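Beta-glucuronidase (Dictyoglomus thermophilum, PDB 6XXW) probably hydrolyses beta-D-glucuronides, releasing glucuronic acid, as a glycoside hydrolase of family 2. Local coordinates at residues W39-E44 with I65-Y70; V71-Y76 with M140-L145; A97-S102 with G181-V186; K113-F118 with W147-P152. All blocks are in the same frame, centred on the assembly; numbering follows the deposited sequence.

Contact 1 (W39-E44 with I65-Y70); sequences WEFRTE and INLRDY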
loop_
_atom_site.group_PDB
_atom_site.type_symbol
_atom_site.label_atom_id
_atom_site.label_comp_id
_atom_site.label_asym_id
_atom_site.label_seq_id
_atom_site.Cartn_x
_atom_site.Cartn_y
_atom_site.Cartn_z
ATOM N N TRP A 39 4.479 34.182 6.407
ATOM C CA TRP A 39 4.417 35.046 7.578
ATOM C C TRP A 39 5.403 34.567 8.634
ATOM O O TRP A 39 5.882 33.436 8.594
ATOM C CB TRP A 39 3.019 35.051 8.197
ATOM C CG TRP A 39 1.912 35.701 7.409
ATOM C CD1 TRP A 39 1.596 35.505 6.095
ATOM C CD2 TRP A 39 0.950 36.622 7.921
ATOM N NE1 TRP A 39 0.490 36.253 5.757
ATOM C CE2 TRP A 39 0.079 36.951 6.863
ATOM C CE3 TRP A 39 0.737 37.195 9.178
ATOM C CZ2 TRP A 39 -0.992 37.833 7.026
ATOM C CZ3 TRP A 39 -0.320 38.073 9.340
ATOM C CH2 TRP A 39 -1.164 38.394 8.266
ATOM N N GLU A 40 5.684 35.423 9.610
ATOM C CA GLU A 40 6.405 34.946 10.783
ATOM C C GLU A 40 5.391 34.430 11.801
ATOM O O GLU A 40 4.246 34.892 11.846
ATOM C CB GLU A 40 7.274 36.053 11.382
ATOM C CG GLU A 40 8.504 36.346 10.531
ATOM C CD GLU A 40 9.413 37.401 11.134
ATOM O OE1 GLU A 40 9.219 38.584 10.829
ATOM O OE2 GLU A 40 10.342 37.044 11.887
ATOM N N PHE A 41 5.817 33.465 12.616
ATOM C CA PHE A 41 4.898 32.699 13.453
ATOM C C PHE A 41 5.608 32.312 14.743
ATOM O O PHE A 41 6.779 31.930 14.721
ATOM C CB PHE A 41 4.411 31.450 12.686
ATOM C CG PHE A 41 3.568 30.473 13.496
ATOM C CD1 PHE A 41 4.159 29.535 14.335
ATOM C CD2 PHE A 41 2.194 30.436 13.334
ATOM C CE1 PHE A 41 3.376 28.621 15.056
ATOM C CE2 PHE A 41 1.410 29.520 14.043
ATOM C CZ PHE A 41 2.008 28.616 14.896
ATOM N N ARG A 42 4.893 32.406 15.862
ATOM C CA ARG A 42 5.434 31.966 17.141
ATOM C C ARG A 42 4.290 31.483 18.015
ATOM O O ARG A 42 3.121 31.744 17.730
ATOM C CB ARG A 42 6.204 33.083 17.855
ATOM C CG ARG A 42 5.339 34.292 18.192
ATOM C CD ARG A 42 6.147 35.431 18.816
ATOM N NE ARG A 42 5.240 36.500 19.222
ATOM C CZ ARG A 42 4.624 36.524 20.394
ATOM N NH1 ARG A 42 3.791 37.514 20.679
ATOM N NH2 ARG A 42 4.855 35.557 21.281
ATOM N N THR A 43 4.636 30.756 19.074
ATOM C CA THR A 43 3.655 30.310 20.052
ATOM C C THR A 43 3.730 31.189 21.297
ATOM O O THR A 43 4.640 31.999 21.463
ATOM C CB THR A 43 3.856 28.835 20.429
ATOM O OG1 THR A 43 5.151 28.650 21.005
ATOM C CG2 THR A 43 3.710 27.930 19.198
ATOM N N GLU A 44 2.749 31.003 22.180
ATOM C CA GLU A 44 2.561 31.897 23.319
ATOM C C GLU A 44 3.811 31.989 24.188
ATOM O O GLU A 44 4.454 30.981 24.488
ATOM C CB GLU A 44 1.377 31.421 24.166
ATOM C CG GLU A 44 0.733 32.525 24.994
ATOM C CD GLU A 44 -0.644 32.125 25.495
ATOM O OE1 GLU A 44 -0.951 30.902 25.510
ATOM O OE2 GLU A 44 -1.417 33.032 25.866
ATOM N N ILE A 65 6.539 17.861 16.877
ATOM C CA ILE A 65 5.314 17.211 17.338
ATOM C C ILE A 65 4.591 18.064 18.381
ATOM O O ILE A 65 3.360 18.014 18.500
ATOM C CB ILE A 65 5.634 15.808 17.876
ATOM C CG1 ILE A 65 4.359 14.981 17.975
ATOM C CG2 ILE A 65 6.348 15.883 19.226
ATOM C CD1 ILE A 65 4.650 13.520 18.167
ATOM N N ASN A 66 5.335 18.864 19.137
ATOM C CA ASN A 66 4.720 19.706 20.149
ATOM C C ASN A 66 3.958 20.869 19.537
ATOM O O ASN A 66 3.067 21.423 20.192
ATOM C CB ASN A 66 5.804 20.165 21.124
ATOM C CG ASN A 66 6.295 19.009 22.013
ATOM O OD1 ASN A 66 5.489 18.262 22.560
ATOM N ND2 ASN A 66 7.602 18.850 22.126
ATOM N N LEU A 67 4.275 21.244 18.297
ATOM C CA LEU A 67 3.443 22.212 17.591
ATOM C C LEU A 67 2.252 21.535 16.925
ATOM O O LEU A 67 1.138 22.062 16.968
ATOM C CB LEU A 67 4.273 22.972 16.555
ATOM C CG LEU A 67 3.459 24.019 15.802
ATOM C CD1 LEU A 67 2.887 25.052 16.784
ATOM C CD2 LEU A 67 4.309 24.693 14.714
ATOM N N ARG A 68 2.462 20.359 16.322
ATOM C CA ARG A 68 1.339 19.588 15.791
ATOM C C ARG A 68 0.197 19.479 16.807
ATOM O O ARG A 68 -0.976 19.678 16.476
ATOM C CB ARG A 68 1.820 18.191 15.379
ATOM C CG ARG A 68 0.804 17.417 14.542
ATOM C CD ARG A 68 1.131 15.924 14.505
ATOM N NE ARG A 68 1.002 15.297 15.823
ATOM C CZ ARG A 68 1.464 14.086 16.129
ATOM N NH1 ARG A 68 2.084 13.365 15.205
ATOM N NH2 ARG A 68 1.294 13.592 17.349
ATOM N N ASP A 69 0.526 19.168 18.054
ATOM C CA ASP A 69 -0.465 18.911 19.087
ATOM C C ASP A 69 -0.642 20.101 20.018
ATOM O O ASP A 69 -1.189 19.949 21.119
ATOM C CB ASP A 69 -0.074 17.667 19.882
ATOM C CG ASP A 69 -0.018 16.418 19.014
ATOM O OD1 ASP A 69 -0.702 16.386 17.957
ATOM O OD2 ASP A 69 0.712 15.477 19.390
ATOM N N TYR A 70 -0.204 21.282 19.588
ATOM C CA TYR A 70 -0.239 22.463 20.441
ATOM C C TYR A 70 -1.671 22.868 20.761
ATOM O O TYR A 70 -2.566 22.753 19.922
ATOM C CB TYR A 70 0.492 23.613 19.744
ATOM C CG TYR A 70 0.580 24.893 20.540
ATOM C CD1 TYR A 70 1.538 25.044 21.528
ATOM C CD2 TYR A 70 -0.284 25.959 20.288
ATOM C CE1 TYR A 70 1.640 26.220 22.257
ATOM C CE2 TYR A 70 -0.197 27.146 21.028
ATOM C CZ TYR A 70 0.776 27.263 22.006
ATOM O OH TYR A 70 0.897 28.421 22.742
#

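Contact 2 (V71-Y76 with M140-L145); sequences VGRVYY and MVDNTL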
loop_
_atom_site.group_PDB
_atom_site.type_symbol
_atom_site.label_atom_id
_atom_site.label_comp_id
_atom_site.label_asym_id
_atom_site.label_seq_id
_atom_site.Cartn_x
_atom_site.Cartn_y
_atom_site.Cartn_z
ATOM N N VAL A 71 -1.890 23.334 21.994
ATOM C CA VAL A 71 -3.172 23.888 22.417
ATOM C C VAL A 71 -2.893 25.202 23.131
ATOM O O VAL A 71 -2.167 25.226 24.133
ATOM C CB VAL A 71 -3.971 22.942 23.341
ATOM C CG1 VAL A 71 -5.238 23.639 23.819
ATOM C CG2 VAL A 71 -4.347 21.646 22.622
ATOM N N GLY A 72 -3.468 26.285 22.620
ATOM C CA GLY A 72 -3.202 27.600 23.168
ATOM C C GLY A 72 -3.131 28.661 22.093
ATOM O O GLY A 72 -3.708 28.495 21.016
ATOM N N ARG A 73 -2.411 29.739 22.363
ATOM C CA ARG A 73 -2.368 30.895 21.478
ATOM C C ARG A 73 -1.127 30.854 20.601
ATOM O O ARG A 73 -0.034 30.523 21.063
ATOM C CB ARG A 73 -2.393 32.192 22.294
ATOM C CG ARG A 73 -3.739 32.422 22.966
ATOM C CD ARG A 73 -3.786 33.702 23.792
ATOM N NE ARG A 73 -4.961 33.720 24.660
ATOM C CZ ARG A 73 -4.972 33.277 25.920
ATOM N NH1 ARG A 73 -3.874 32.772 26.468
ATOM N NH2 ARG A 73 -6.088 33.338 26.642
ATOM N N VAL A 74 -1.305 31.187 19.323
ATOM C CA VAL A 74 -0.186 31.357 18.412
ATOM C C VAL A 74 -0.318 32.745 17.799
ATOM O O VAL A 74 -1.378 33.369 17.849
ATOM C CB VAL A 74 -0.124 30.259 17.326
ATOM C CG1 VAL A 74 -0.166 28.858 17.988
ATOM C CG2 VAL A 74 -1.257 30.427 16.321
ATOM N N TYR A 75 0.784 33.239 17.242
ATOM C CA TYR A 75 0.869 34.629 16.799
ATOM C C TYR A 75 1.503 34.668 15.420
ATOM O O TYR A 75 2.598 34.136 15.227
ATOM C CB TYR A 75 1.680 35.477 17.790
ATOM C CG TYR A 75 1.106 35.416 19.181
ATOM C CD1 TYR A 75 1.395 34.348 20.029
ATOM C CD2 TYR A 75 0.244 36.403 19.638
ATOM C CE1 TYR A 75 0.842 34.267 21.301
ATOM C CE2 TYR A 75 -0.304 36.337 20.918
ATOM C CZ TYR A 75 -0.002 35.266 21.736
ATOM O OH TYR A 75 -0.545 35.199 23.001
ATOM N N TYR A 76 0.806 35.285 14.472
ATOM C CA TYR A 76 1.295 35.514 13.118
ATOM C C TYR A 76 1.685 36.978 12.971
ATOM O O TYR A 76 1.048 37.850 13.561
ATOM C CB TYR A 76 0.214 35.184 12.096
ATOM C CG TYR A 76 -0.124 33.719 11.933
ATOM C CD1 TYR A 76 -0.932 33.063 12.851
ATOM C CD2 TYR A 76 0.332 33.007 10.823
ATOM C CE1 TYR A 76 -1.272 31.710 12.680
ATOM C CE2 TYR A 76 0.006 31.657 10.643
ATOM C CZ TYR A 76 -0.796 31.021 11.571
ATOM O OH TYR A 76 -1.120 29.698 11.381
ATOM N N MET A 140 -3.434 36.993 16.473
ATOM C CA MET A 140 -3.416 35.945 17.475
ATOM C C MET A 140 -4.550 34.979 17.166
ATOM O O MET A 140 -5.666 35.398 16.848
ATOM C CB MET A 140 -3.571 36.536 18.883
ATOM C CG MET A 140 -3.447 35.547 20.035
ATOM S SD MET A 140 -4.897 34.454 20.258
ATOM C CE MET A 140 -6.196 35.627 20.667
ATOM N N VAL A 141 -4.259 33.686 17.258
ATOM C CA VAL A 141 -5.257 32.641 17.049
ATOM C C VAL A 141 -5.161 31.677 18.223
ATOM O O VAL A 141 -4.065 31.249 18.583
ATOM C CB VAL A 141 -5.043 31.889 15.719
ATOM C CG1 VAL A 141 -6.119 30.826 15.537
ATOM C CG2 VAL A 141 -5.018 32.870 14.522
ATOM N N ASP A 142 -6.305 31.330 18.806
ATOM C CA ASP A 142 -6.380 30.430 19.955
ATOM C C ASP A 142 -7.245 29.249 19.543
ATOM O O ASP A 142 -8.378 29.443 19.094
ATOM C CB ASP A 142 -6.975 31.165 21.167
ATOM C CG ASP A 142 -6.825 30.394 22.486
ATOM O OD1 ASP A 142 -6.662 29.163 22.482
ATOM O OD2 ASP A 142 -6.891 31.034 23.550
ATOM N N ASN A 143 -6.703 28.029 19.654
ATOM C CA ASN A 143 -7.440 26.833 19.264
ATOM C C ASN A 143 -8.061 26.114 20.455
ATOM O O ASN A 143 -8.568 24.997 20.296
ATOM C CB ASN A 143 -6.535 25.868 18.477
ATOM C CG ASN A 143 -5.380 25.355 19.297
ATOM O OD1 ASN A 143 -5.157 25.816 20.411
ATOM N ND2 ASN A 143 -4.637 24.381 18.755
ATOM N N THR A 144 -8.051 26.735 21.634
ATOM C CA THR A 144 -8.628 26.133 22.829
ATOM C C THR A 144 -10.145 26.097 22.696
ATOM O O THR A 144 -10.787 27.144 22.584
ATOM C CB THR A 144 -8.226 26.941 24.060
ATOM O OG1 THR A 144 -6.797 27.083 24.079
ATOM C CG2 THR A 144 -8.674 26.229 25.334
ATOM N N LEU A 145 -10.727 24.907 22.721
ATOM C CA LEU A 145 -12.179 24.804 22.632
ATOM C C LEU A 145 -12.827 24.984 24.003
ATOM O O LEU A 145 -12.215 24.723 25.046
ATOM C CB LEU A 145 -12.580 23.449 22.045
ATOM C CG LEU A 145 -12.059 23.159 20.635
ATOM C CD1 LEU A 145 -12.099 21.662 20.335
ATOM C CD2 LEU A 145 -12.865 23.946 19.621
#

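Contact 3 (A97-S102 with G181-V186); sequences AAAHFS and GIHRPV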
loop_
_atom_site.group_PDB
_atom_site.type_symbol
_atom_site.label_atom_id
_atom_site.label_comp_id
_atom_site.label_asym_id
_atom_site.label_seq_id
_atom_site.Cartn_x
_atom_site.Cartn_y
_atom_site.Cartn_z
ATOM N N ALA A 97 -10.774 33.234 7.691
ATOM C CA ALA A 97 -11.107 32.305 8.769
ATOM C C ALA A 97 -9.874 32.055 9.626
ATOM O O ALA A 97 -8.759 31.963 9.102
ATOM C CB ALA A 97 -11.643 30.968 8.228
ATOM N N ALA A 98 -10.085 31.948 10.941
ATOM C CA ALA A 98 -9.028 31.576 11.884
ATOM C C ALA A 98 -9.649 30.778 13.025
ATOM O O ALA A 98 -10.548 31.275 13.707
ATOM C CB ALA A 98 -8.309 32.819 12.423
ATOM N N ALA A 99 -9.187 29.549 13.241
ATOM C CA ALA A 99 -9.822 28.632 14.190
ATOM C C ALA A 99 -9.081 28.654 15.526
ATOM O O ALA A 99 -7.915 28.257 15.583
ATOM C CB ALA A 99 -9.836 27.211 13.615
ATOM N N HIS A 100 -9.749 29.071 16.612
ATOM C CA HIS A 100 -11.178 29.361 16.706
ATOM C C HIS A 100 -11.485 30.758 17.272
ATOM O O HIS A 100 -12.520 31.337 16.946
ATOM C CB HIS A 100 -11.874 28.307 17.593
ATOM C CG HIS A 100 -11.671 26.902 17.116
ATOM N ND1 HIS A 100 -12.399 26.356 16.082
ATOM C CD2 HIS A 100 -10.793 25.948 17.506
ATOM C CE1 HIS A 100 -11.985 25.120 15.859
ATOM N NE2 HIS A 100 -11.006 24.850 16.706
ATOM N N PHE A 101 -10.622 31.267 18.151
ATOM C CA PHE A 101 -10.698 32.636 18.661
ATOM C C PHE A 101 -9.535 33.440 18.091
ATOM O O PHE A 101 -8.412 32.931 17.997
ATOM C CB PHE A 101 -10.625 32.680 20.193
ATOM C CG PHE A 101 -11.615 31.793 20.888
ATOM C CD1 PHE A 101 -12.818 32.303 21.348
ATOM C CD2 PHE A 101 -11.331 30.453 21.118
ATOM C CE1 PHE A 101 -13.728 31.486 22.008
ATOM C CE2 PHE A 101 -12.236 29.639 21.774
ATOM C CZ PHE A 101 -13.434 30.150 22.216
ATOM N N SER A 102 -9.788 34.695 17.713
ATOM C CA SER A 102 -8.753 35.477 17.046
ATOM C C SER A 102 -8.810 36.941 17.473
ATOM O O SER A 102 -9.875 37.476 17.788
ATOM C CB SER A 102 -8.883 35.378 15.521
ATOM O OG SER A 102 -7.772 36.002 14.877
ATOM N N GLY A 181 -5.004 27.651 12.912
ATOM C CA GLY A 181 -4.228 28.589 12.131
ATOM C C GLY A 181 -5.139 29.505 11.353
ATOM O O GLY A 181 -6.352 29.563 11.587
ATOM N N ILE A 182 -4.549 30.241 10.411
ATOM C CA ILE A 182 -5.303 31.131 9.534
ATOM C C ILE A 182 -5.612 30.336 8.271
ATOM O O ILE A 182 -4.751 30.165 7.404
ATOM C CB ILE A 182 -4.543 32.420 9.215
ATOM C CG1 ILE A 182 -4.207 33.185 10.501
ATOM C CG2 ILE A 182 -5.402 33.316 8.303
ATOM C CD1 ILE A 182 -3.211 34.319 10.290
ATOM N N HIS A 183 -6.860 29.884 8.150
ATOM C CA HIS A 183 -7.242 28.895 7.149
ATOM C C HIS A 183 -7.696 29.509 5.833
ATOM O O HIS A 183 -7.770 28.800 4.826
ATOM C CB HIS A 183 -8.350 28.001 7.715
ATOM C CG HIS A 183 -7.885 27.091 8.812
ATOM N ND1 HIS A 183 -8.741 26.554 9.750
ATOM C CD2 HIS A 183 -6.657 26.598 9.098
ATOM C CE1 HIS A 183 -8.057 25.778 10.574
ATOM N NE2 HIS A 183 -6.791 25.781 10.195
ATOM N N ARG A 184 -7.999 30.797 5.804
ATOM C CA ARG A 184 -8.462 31.444 4.587
ATOM C C ARG A 184 -7.749 32.785 4.456
ATOM O O ARG A 184 -7.204 33.299 5.437
ATOM C CB ARG A 184 -9.994 31.600 4.596
ATOM C CG ARG A 184 -10.693 30.233 4.671
ATOM C CD ARG A 184 -12.202 30.311 4.775
ATOM N NE ARG A 184 -12.740 29.013 5.175
ATOM C CZ ARG A 184 -13.918 28.847 5.771
ATOM N NH1 ARG A 184 -14.687 29.903 6.023
ATOM N NH2 ARG A 184 -14.332 27.632 6.105
ATOM N N PRO A 185 -7.722 33.355 3.248
ATOM C CA PRO A 185 -6.816 34.481 2.983
ATOM C C PRO A 185 -7.072 35.696 3.866
ATOM O O PRO A 185 -8.207 36.015 4.216
ATOM C CB PRO A 185 -7.084 34.800 1.507
ATOM C CG PRO A 185 -7.442 33.461 0.919
ATOM C CD PRO A 185 -8.287 32.814 1.993
ATOM N N VAL A 186 -5.979 36.350 4.235
ATOM C CA VAL A 186 -6.001 37.668 4.853
ATOM C C VAL A 186 -5.815 38.687 3.741
ATOM O O VAL A 186 -4.859 38.592 2.964
ATOM C CB VAL A 186 -4.882 37.807 5.894
ATOM C CG1 VAL A 186 -4.936 39.191 6.537
ATOM C CG2 VAL A 186 -4.971 36.689 6.957
#

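Contact 4 (K113-F118 with W147-P152); sequences KHKGGF and WDVLPP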
loop_
_atom_site.group_PDB
_atom_site.type_symbol
_atom_site.label_atom_id
_atom_site.label_comp_id
_atom_site.label_asym_id
_atom_site.label_seq_id
_atom_site.Cartn_x
_atom_site.Cartn_y
_atom_site.Cartn_z
ATOM N N LYS A 113 -11.829 41.496 17.150
ATOM C CA LYS A 113 -11.756 40.188 17.772
ATOM C C LYS A 113 -12.845 39.337 17.143
ATOM O O LYS A 113 -13.850 39.863 16.650
ATOM C CB LYS A 113 -11.964 40.275 19.290
ATOM N N HIS A 114 -12.648 38.022 17.144
ATOM C CA HIS A 114 -13.654 37.180 16.528
ATOM C C HIS A 114 -13.679 35.810 17.181
ATOM O O HIS A 114 -12.642 35.265 17.579
ATOM C CB HIS A 114 -13.421 37.028 15.030
ATOM C CG HIS A 114 -14.526 36.314 14.328
ATOM N ND1 HIS A 114 -14.443 34.982 13.975
ATOM C CD2 HIS A 114 -15.746 36.739 13.922
ATOM C CE1 HIS A 114 -15.559 34.627 13.362
ATOM N NE2 HIS A 114 -16.370 35.671 13.325
ATOM N N LYS A 115 -14.884 35.257 17.254
ATOM C CA LYS A 115 -15.139 33.964 17.870
ATOM C C LYS A 115 -15.803 33.082 16.830
ATOM O O LYS A 115 -16.862 33.435 16.296
ATOM C CB LYS A 115 -16.037 34.112 19.095
ATOM C CG LYS A 115 -16.529 32.800 19.670
ATOM C CD LYS A 115 -17.334 33.069 20.931
ATOM C CE LYS A 115 -17.950 31.798 21.446
ATOM N NZ LYS A 115 -18.696 32.072 22.701
ATOM N N GLY A 116 -15.205 31.929 16.573
ATOM C CA GLY A 116 -15.712 31.016 15.568
ATOM C C GLY A 116 -14.703 30.862 14.448
ATOM O O GLY A 116 -14.308 31.849 13.820
ATOM N N GLY A 117 -14.297 29.632 14.166
ATOM C CA GLY A 117 -13.205 29.405 13.246
ATOM C C GLY A 117 -13.541 29.236 11.780
ATOM O O GLY A 117 -12.631 28.902 11.014
ATOM N N PHE A 118 -14.793 29.460 11.347
ATOM C CA PHE A 118 -15.177 29.118 9.978
ATOM C C PHE A 118 -15.929 30.232 9.260
ATOM O O PHE A 118 -16.526 29.984 8.200
ATOM C CB PHE A 118 -15.994 27.827 9.987
ATOM C CG PHE A 118 -15.277 26.714 10.669
ATOM C CD1 PHE A 118 -14.375 25.927 9.970
ATOM C CD2 PHE A 118 -15.437 26.509 12.023
ATOM C CE1 PHE A 118 -13.680 24.923 10.608
ATOM C CE2 PHE A 118 -14.742 25.501 12.670
ATOM C CZ PHE A 118 -13.865 24.714 11.959
ATOM N N TRP A 147 -17.170 24.920 25.859
ATOM C CA TRP A 147 -18.524 24.471 25.571
ATOM C C TRP A 147 -19.416 25.558 24.990
ATOM O O TRP A 147 -20.548 25.249 24.601
ATOM C CB TRP A 147 -19.183 23.879 26.829
ATOM C CG TRP A 147 -18.799 22.446 26.999
ATOM C CD1 TRP A 147 -17.898 21.944 27.892
ATOM C CD2 TRP A 147 -19.265 21.334 26.226
ATOM N NE1 TRP A 147 -17.784 20.585 27.733
ATOM C CE2 TRP A 147 -18.608 20.185 26.714
ATOM C CE3 TRP A 147 -20.183 21.196 25.180
ATOM C CZ2 TRP A 147 -18.840 18.916 26.191
ATOM C CZ3 TRP A 147 -20.408 19.934 24.655
ATOM C CH2 TRP A 147 -19.739 18.810 25.163
ATOM N N ASP A 148 -18.966 26.812 24.901
ATOM C CA ASP A 148 -19.803 27.829 24.271
ATOM C C ASP A 148 -19.220 28.359 22.963
ATOM O O ASP A 148 -19.636 29.420 22.498
ATOM C CB ASP A 148 -20.095 28.990 25.219
ATOM C CG ASP A 148 -18.876 29.492 25.922
ATOM O OD1 ASP A 148 -17.767 29.369 25.362
ATOM O OD2 ASP A 148 -19.032 30.007 27.049
ATOM N N VAL A 149 -18.281 27.647 22.360
ATOM C CA VAL A 149 -17.920 27.885 20.967
ATOM C C VAL A 149 -18.376 26.663 20.184
ATOM O O VAL A 149 -18.556 25.577 20.742
ATOM C CB VAL A 149 -16.410 28.147 20.774
ATOM C CG1 VAL A 149 -15.640 26.833 20.774
ATOM C CG2 VAL A 149 -16.145 28.945 19.478
ATOM N N LEU A 150 -18.578 26.844 18.876
ATOM C CA LEU A 150 -18.961 25.754 17.987
ATOM C C LEU A 150 -17.865 25.531 16.954
ATOM O O LEU A 150 -17.478 26.477 16.253
ATOM C CB LEU A 150 -20.287 26.043 17.267
ATOM C CG LEU A 150 -21.533 26.118 18.162
ATOM C CD1 LEU A 150 -22.706 26.646 17.369
ATOM C CD2 LEU A 150 -21.869 24.745 18.755
ATOM N N PRO A 151 -17.347 24.308 16.812
ATOM C CA PRO A 151 -17.735 23.131 17.593
ATOM C C PRO A 151 -17.129 23.137 18.996
ATOM O O PRO A 151 -16.038 23.673 19.187
ATOM C CB PRO A 151 -17.171 21.969 16.771
ATOM C CG PRO A 151 -15.945 22.539 16.154
ATOM C CD PRO A 151 -16.292 23.996 15.832
ATOM N N PRO A 152 -17.833 22.545 19.952
ATOM C CA PRO A 152 -17.399 22.603 21.350
ATOM C C PRO A 152 -16.367 21.544 21.727
ATOM O O PRO A 152 -16.169 20.531 21.054
ATOM C CB PRO A 152 -18.702 22.367 22.118
ATOM C CG PRO A 152 -19.453 21.402 21.227
ATOM C CD PRO A 152 -19.161 21.910 19.813
HETATM O O HOH W 1 -14.974 27.542 15.810
#

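Contact 1 (W39-E44 with I65-Y70)
Thr43, at the end of strand 32-43, and Leu67, on the short helix 65-68, bring the two backbones no closer than 8.5 Å between their CA atoms. The gap is bridged mostly by side chains. Tyr70 CG stands anti to the backbone N (chi1 -178°), which carries the ring out from the helix end to Thr43. The methyl CG2 of Thr43 sits over the centre of one ring face, in a CH-pi contact. It is 4.1 Å from the centroid of the Tyr70 ring and 12° off the ring normal. The same methyl touches Leu67, with Thr43 CG2 3.8 Å from Leu67 CD1. It thus packs against both the ring and the leucine branch. Leu67 CD1 also meets Phe41, lying near the plane of that ring at its edge, 4.0 Å from Phe41 CE1. Beyond Thr43, the hydroxyl of Tyr70 lies beside Glu44, with Tyr70 OH 3.4 Å from Glu44 CB. The firm polar partner of this hydroxyl is the backbone O of Arg73. The Glu44 carboxylate is turned 65° from the Tyr70 ring plane and pairs with the side chain of Arg73. The contact is apolar in the middle and polar at the Glu44 end. It lies in the sugar-binding domain of the family 2 fold and joins the end of strand 32-43 to helix 65-68. Phe41 continues the packing into the sheet, meeting Tyr76 edge-to-face and touching Ile50 and Met52 of strand 50-54. On the helix, Leu67 also touches Phe58, while Arg68 bonds to Pro519 of the second subunit.

Contact 2 (V71-Y76 with M140-L145)
Gly72 is held by a side chain where the strand pairing gives out. Its N-H points almost straight at Asn143 OD1, at 2.8 Å from Gly72 N to that oxygen and 173° at the hydrogen, in the carbonyl plane of the amide. Asn143 CG lies between its own backbone N and carbonyl carbon (chi1 63°), which folds the amide back to Gly72. The other end of that amide, ND2, bonds to Tyr70 O. The backbone angles of Gly72 would jam a CB against the carbonyl before it. Beside Gly72, Asp142 OD1 accepts from both Thr144 N and Thr144 OG1, the latter 2.6 Å from Asp142 OD1 and on its syn lone pair. The bond from Thr144 N makes an Asx turn. Away from Gly72, strands 73-76 and 140-142 run antiparallel in the sugar-binding domain's beta-sandwich. Val74 and Val141 form the hydrogen-bonded pair, with Val74 N 2.9 Å from Val141 O and Val141 N 3.0 Å from Val74 O. The non-hydrogen-bonded pairs beside it put Arg73, Asp142, Tyr75 and Met140 on one face. Met140 CG approaches the Tyr75 ring obliquely, 3.4 Å from Tyr75 CE2. The bend at chi2 brings its sulfur to Arg73, with Met140 SD 3.6 Å from Arg73 CG. Asp142 OD2 lies over a face of the Arg73 guanidinium, 3.5 Å from Arg73 NE. No N-H points at this oxygen, so only charge acts between them. The stronger partner of Arg73 is Glu44. On the other face, Val74 CG2 meets Val141 CB at 4.1 Å.

Contact 3 (A97-S102 with G181-V186)
The end of strand 90-99 meets the short strand 181-183 in a weakly bonded antiparallel pair inside the sugar-binding domain, just before a chain corner at Arg184 and a classic beta bulge at His100 and Phe101. A cis peptide bond precedes His100. Ala97 O accepts from His183 N at 3.0 Å, with the donor well above the carbonyl plane. Ala99 N gives a straighter bond to Gly181 O at 3.3 Å. Ala97 and Ala99 each meet a larger side chain with a methyl alone. Ala97 CB lies over one face of the Arg184 guanidinium and 3.6 Å from Arg184 CD. The arginine runs extended from CG to NE alongside this methyl, with CG anti to its carbonyl carbon (chi1 -61°). Its polar end is fixed outside the pair: NH2 meets Glu308 and Pro343 O, and NH1 meets Phe118 O. A methionine here would probably leave Glu308 without its charged mate and Phe118 O without this donor. Ala99 CB touches His183 obliquely, 3.8 Å from His183 CE1. That imidazole has Gly181 O over the centre of one face. Ile182 and Ala98, on the same side, pack on Ile139 and Val141 of strand 134-142. Past the corner, Pro185 packs on Asp34 and Ser36, and Val186 on Trp39, all of strand 32-43.

Contact 4 (K113-F118 with W147-P152)
Lys115 NZ donates to the backbone carbonyl of Asp148, 2.8 Å from Lys115 NZ to Asp148 O. The ammonium comes from above the carbonyl plane, 48° out of it, and off the lone pairs. The carboxylate of the same residue is a lesser partner, a long salt bridge with Lys115 NZ 3.9 Å from Asp148 OD1. Asp148 OD1 has its stronger bond with Thr146 OG1. Lys115 reaches this far because its chain is extended throughout, with CG anti to the backbone N (chi1 171°). Its methylenes cross Val149 obliquely on the way, and Val149 CG2 lies 3.9 Å from Lys115 CG. An alanine in place of the lysine would probably leave Asp148 O without this donor and open a gap beside Val149. A water makes a second bridge. It accepts from Gly117 N at 2.7 Å and donates to Leu150 O at 2.8 Å from that oxygen. Further on, Pro151 sets its CD obliquely against the Phe118 ring, 3.8 Å from Phe118 CE2. A cis peptide bond precedes Pro151. Phe118 also stacks on the Tyr342 ring. These links tie the end of strand 109-115 to the loop after strand 134-142. Both segments reach helix 385-402 of the TIM barrel domain: Lys115 and Val149 touch His390, and His114 NE2 bonds to Glu397. Charge is thus spent mainly on a backbone oxygen at one end, and a water spans two backbone groups in the middle. The loop is held largely through its main chain, with Val149 beside the lysine and the Phe118-Pro151 pair beyond the water.

How the contacts relate
From the N terminus, contact 1 closes a short loop between strand 32-43 and helix 65-68. It is complete before the others begin. Contact 2 opens next on strand 73-81 and closes on strand 134-142. Contact 3 opens inside that span and closes beyond it, so the two cross. Contact 4 also crosses contact 2, and it is nested within the loop of contact 3. The four lie in the sugar-binding domain and reach one antiparallel sheet. Contacts 1 and 2 meet through Glu44 and Arg73. Contacts 2 and 3 join where Asp142 pairs with the bulge. Gly116 and Phe118 carry the connection from contact 3 to contact 4, beside the barrel domain.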